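Local coordinates for YfdX protein (PDB 6A02) that has no established biochemical activity but is implicated in both antibiotic stress and virulence of Salmonella Typhi, at residues Lys16-Gly19 / Gln20-Gln23; Leu54-Asp57 / Ser58-Trp61. All coordinates share one frame; numbering follows the deposited sequence.

Contact 1 of 2, residues Lys16-Gly19 / Gln20-Gln23; sequences KISG and QAWQ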
# COMPACT_ATOMS: atom_id res chain seq x y z
N LYS A 16 10.79 16.76 15.13
CA LYS A 16 9.69 17.49 14.51
C LYS A 16 9.31 16.91 13.15
O LYS A 16 10.16 16.44 12.39
CB LYS A 16 10.05 18.98 14.39
CG LYS A 16 9.94 19.72 15.72
CD LYS A 16 10.50 21.13 15.64
CE LYS A 16 10.35 21.85 16.98
NZ LYS A 16 11.50 22.76 17.29
N ILE A 17 8.01 16.95 12.88
CA ILE A 17 7.40 16.46 11.64
C ILE A 17 6.81 17.66 10.92
O ILE A 17 6.16 18.50 11.54
CB ILE A 17 6.30 15.43 11.97
CG1 ILE A 17 6.86 14.22 12.73
CG2 ILE A 17 5.58 15.01 10.70
CD1 ILE A 17 5.78 13.37 13.39
N SER A 18 7.01 17.74 9.60
CA SER A 18 6.58 18.91 8.83
C SER A 18 5.13 18.77 8.38
O SER A 18 4.84 18.04 7.42
CB SER A 18 7.49 19.17 7.63
OG SER A 18 6.95 20.23 6.85
N GLY A 19 4.23 19.50 9.03
CA GLY A 19 2.86 19.54 8.56
C GLY A 19 2.71 20.26 7.24
O GLY A 19 1.81 19.94 6.45
N GLN A 20 3.58 21.24 6.97
CA GLN A 20 3.53 21.93 5.69
C GLN A 20 3.87 20.99 4.55
O GLN A 20 3.21 21.00 3.50
CB GLN A 20 4.49 23.12 5.67
CG GLN A 20 4.06 24.31 6.51
CD GLN A 20 5.14 25.37 6.54
OE1 GLN A 20 6.27 25.10 6.94
NE2 GLN A 20 4.80 26.58 6.10
N ALA A 21 4.91 20.17 4.72
CA ALA A 21 5.29 19.24 3.66
C ALA A 21 4.26 18.14 3.50
O ALA A 21 4.05 17.66 2.38
CB ALA A 21 6.67 18.65 3.94
N TRP A 22 3.63 17.71 4.59
CA TRP A 22 2.53 16.76 4.44
C TRP A 22 1.42 17.35 3.57
O TRP A 22 0.94 16.70 2.64
CB TRP A 22 1.99 16.33 5.81
CG TRP A 22 1.08 15.16 5.68
CD1 TRP A 22 1.43 13.85 5.67
CD2 TRP A 22 -0.33 15.21 5.48
NE1 TRP A 22 0.32 13.06 5.50
CE2 TRP A 22 -0.78 13.88 5.38
CE3 TRP A 22 -1.26 16.25 5.40
CZ2 TRP A 22 -2.11 13.56 5.19
CZ3 TRP A 22 -2.58 15.93 5.21
CH2 TRP A 22 -3.00 14.59 5.12
N GLN A 23 1.02 18.60 3.85
CA GLN A 23 -0.03 19.22 3.05
C GLN A 23 0.43 19.44 1.62
O GLN A 23 -0.39 19.34 0.69
CB GLN A 23 -0.45 20.54 3.70
CG GLN A 23 -1.62 21.22 3.00
CD GLN A 23 -2.87 20.38 3.06
OE1 GLN A 23 -3.21 19.84 4.11
NE2 GLN A 23 -3.55 20.24 1.92
O HOH W 1 6.51 22.51 8.27

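Contact 2 of 2, residues Leu54-Asp57 / Ser58-Trp61; sequences LNDD and STDW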
# COMPACT_ATOMS: atom_id res chain seq x y z
N LEU A 54 6.50 24.10 0.45
CA LEU A 54 7.81 23.46 0.52
C LEU A 54 8.96 24.45 0.53
O LEU A 54 10.09 24.06 0.85
CB LEU A 54 7.98 22.51 -0.67
CG LEU A 54 7.10 21.27 -0.66
CD1 LEU A 54 7.21 20.53 -1.99
CD2 LEU A 54 7.51 20.36 0.50
N ASN A 55 8.72 25.70 0.16
CA ASN A 55 9.79 26.68 -0.00
C ASN A 55 9.62 27.86 0.95
O ASN A 55 10.24 28.91 0.75
CB ASN A 55 9.86 27.17 -1.45
CG ASN A 55 10.37 26.09 -2.39
OD1 ASN A 55 11.57 25.82 -2.44
ND2 ASN A 55 9.45 25.46 -3.12
N ASP A 56 8.79 27.70 1.97
CA ASP A 56 8.55 28.73 2.97
C ASP A 56 9.86 29.15 3.63
O ASP A 56 10.47 28.36 4.36
CB ASP A 56 7.56 28.20 4.00
CG ASP A 56 7.08 29.27 4.96
OD1 ASP A 56 7.69 30.36 5.02
OD2 ASP A 56 6.07 29.02 5.67
N ASP A 57 10.29 30.40 3.40
CA ASP A 57 11.56 30.85 3.96
C ASP A 57 11.50 31.07 5.47
O ASP A 57 12.55 31.14 6.11
CB ASP A 57 12.05 32.12 3.26
CG ASP A 57 12.28 31.92 1.77
OD1 ASP A 57 11.61 32.61 0.97
OD2 ASP A 57 13.12 31.08 1.40
N SER A 58 10.30 31.17 6.04
CA SER A 58 10.17 31.29 7.49
C SER A 58 10.22 29.95 8.20
O SER A 58 10.30 29.92 9.43
CB SER A 58 8.88 32.06 7.85
OG SER A 58 7.73 31.26 7.70
N THR A 59 10.19 28.85 7.46
CA THR A 59 10.32 27.53 8.04
C THR A 59 11.79 27.13 8.13
O THR A 59 12.56 27.33 7.19
CB THR A 59 9.56 26.52 7.17
OG1 THR A 59 8.17 26.86 7.18
CG2 THR A 59 9.74 25.10 7.70
N ASP A 60 12.16 26.58 9.28
CA ASP A 60 13.50 26.05 9.49
C ASP A 60 13.47 24.58 9.10
O ASP A 60 13.13 23.71 9.90
CB ASP A 60 13.91 26.24 10.94
CG ASP A 60 15.28 25.67 11.25
OD1 ASP A 60 15.96 25.17 10.33
OD2 ASP A 60 15.67 25.72 12.43
N TRP A 61 13.85 24.30 7.85
CA TRP A 61 13.73 22.95 7.33
C TRP A 61 14.67 21.96 8.01
O TRP A 61 14.41 20.75 7.99
CB TRP A 61 13.88 22.97 5.80
CG TRP A 61 12.74 23.70 5.18
CD1 TRP A 61 12.72 24.98 4.71
CD2 TRP A 61 11.41 23.20 5.01
NE1 TRP A 61 11.47 25.31 4.25
CE2 TRP A 61 10.64 24.23 4.42
CE3 TRP A 61 10.79 21.97 5.30
CZ2 TRP A 61 9.29 24.07 4.11
CZ3 TRP A 61 9.45 21.82 4.98
CH2 TRP A 61 8.72 22.85 4.40
O HOH W 2 13.70 28.19 4.96
O HOH W 3 14.63 29.44 8.00

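Contact 1 of 2, residues Lys16-Gly19 / Gln20-Gln23
Ser18 OG is gripped from two directions: Ala21 N donates to it at 2.9 Å, with an N-H...O angle of 161°, and water 1 lies 2.7 Å from the same OG. Ser18 is the N-cap of helix 19-36, and its hydroxyl takes up an amide of the first turn, where an i-4 carbonyl of the helix is lacking. A chi1 of 174° sets OG opposite the backbone N and beside the carbonyl carbon, where it leans over the start of the helix. The methyl of Ala21 comes along with its amide, CB standing 3.3 Å from Ser18 OG; it also touches Ile79 and Ile81 of strand 77-89 and Leu54, and a small apolar residue suits this buried position. Being alanine, it has no polar group to return a bond to the Ser18 amide, so this is a simple N-cap and not a capping box. Water 1 bridges the hydroxyl to Gln20, donating to Gln20 OE1 at 2.9 Å, while Gln20 N gives it only a weak bond. The extended Gln20 side chain carries its amide away from the helix to Thr59 and Asp56. Regular helix bonding starts at once: Trp22 N reaches Ser18 O at 3.1 Å, and Gln23 N reaches Gly19 O at 3.0 Å. Trp22 swings its indole off the turn to a cation-pi contact with Arg26 of the second subunit. With the serine hydroxyl holding the Ala21 amide, the helix start is capped by neutral groups, without a formal charge on the cap residue.

Contact 2 of 2, residues Leu54-Asp57 / Ser58-Trp61
Asp56 OD1 takes two bonds from a single residue, one from Ser58 OG at 2.8 Å and one from Ser58 N at 2.9 Å. Both donors come from the same face of the carboxylate, the hydroxyl on the syn side but 35° out of the plane, the amide from above it. A chi1 of -171° puts Asp56 CG anti to the backbone N and beside the carbonyl carbon, from where OD1 meets Ser58, while Ser58 OG sits between its backbone N and carbonyl carbon, turned back to the acid. The Asp56 carbonyl is shared as well: Thr59 N binds Asp56 O at 3.2 Å, and Trp61 NE1 reaches the same oxygen from the opposite face of the carbonyl plane, also at 3.2 Å. The indole bond is bent, at 145°, with the oxygen near the ring edge but somewhat out of its plane. Tryptophan suits the place, offering an N-H and two broad faces. Leu54 O, the last carbonyl of helix 40-54, lies 3.2 Å above the plane of one face, toward the rim; Thr59 CG2 lies over the centre of the opposite face, 3.5 Å above the plane. Arg140 of helix 136-151 completes the cluster by bonding Leu54 O and making a cation-pi contact with Trp61. The Leu54 side chain turns the other way, into the packing against Val143 and Ala24. Asp56, its side chain bonded to the amide two residues on and its carbonyl to the amide three on, forms an Asx turn overlapping a type I beta turn, here bending the chain sharply after helix 40-54.

How the contacts relate
Contact 1 begins helix 19-36 and contact 2 follows the end of helix 40-54, and the two lie close together, their centres about 11 Å apart. Gln20 joins them with both ends of its amide: OE1 lies 2.6 Å from Thr59 OG1 and NE2 lies 2.8 Å from Asp56 OD2, each probably a hydrogen bond. Beside this polar pair, Ser18 OG packs 3.5 Å from Trp61 CZ3, and Ala21 CB meets Leu54 CD2 at 3.9 Å. No ligand site falls within the pair; a bound sodium ion lies about 11 Å from the side chain of Trp22.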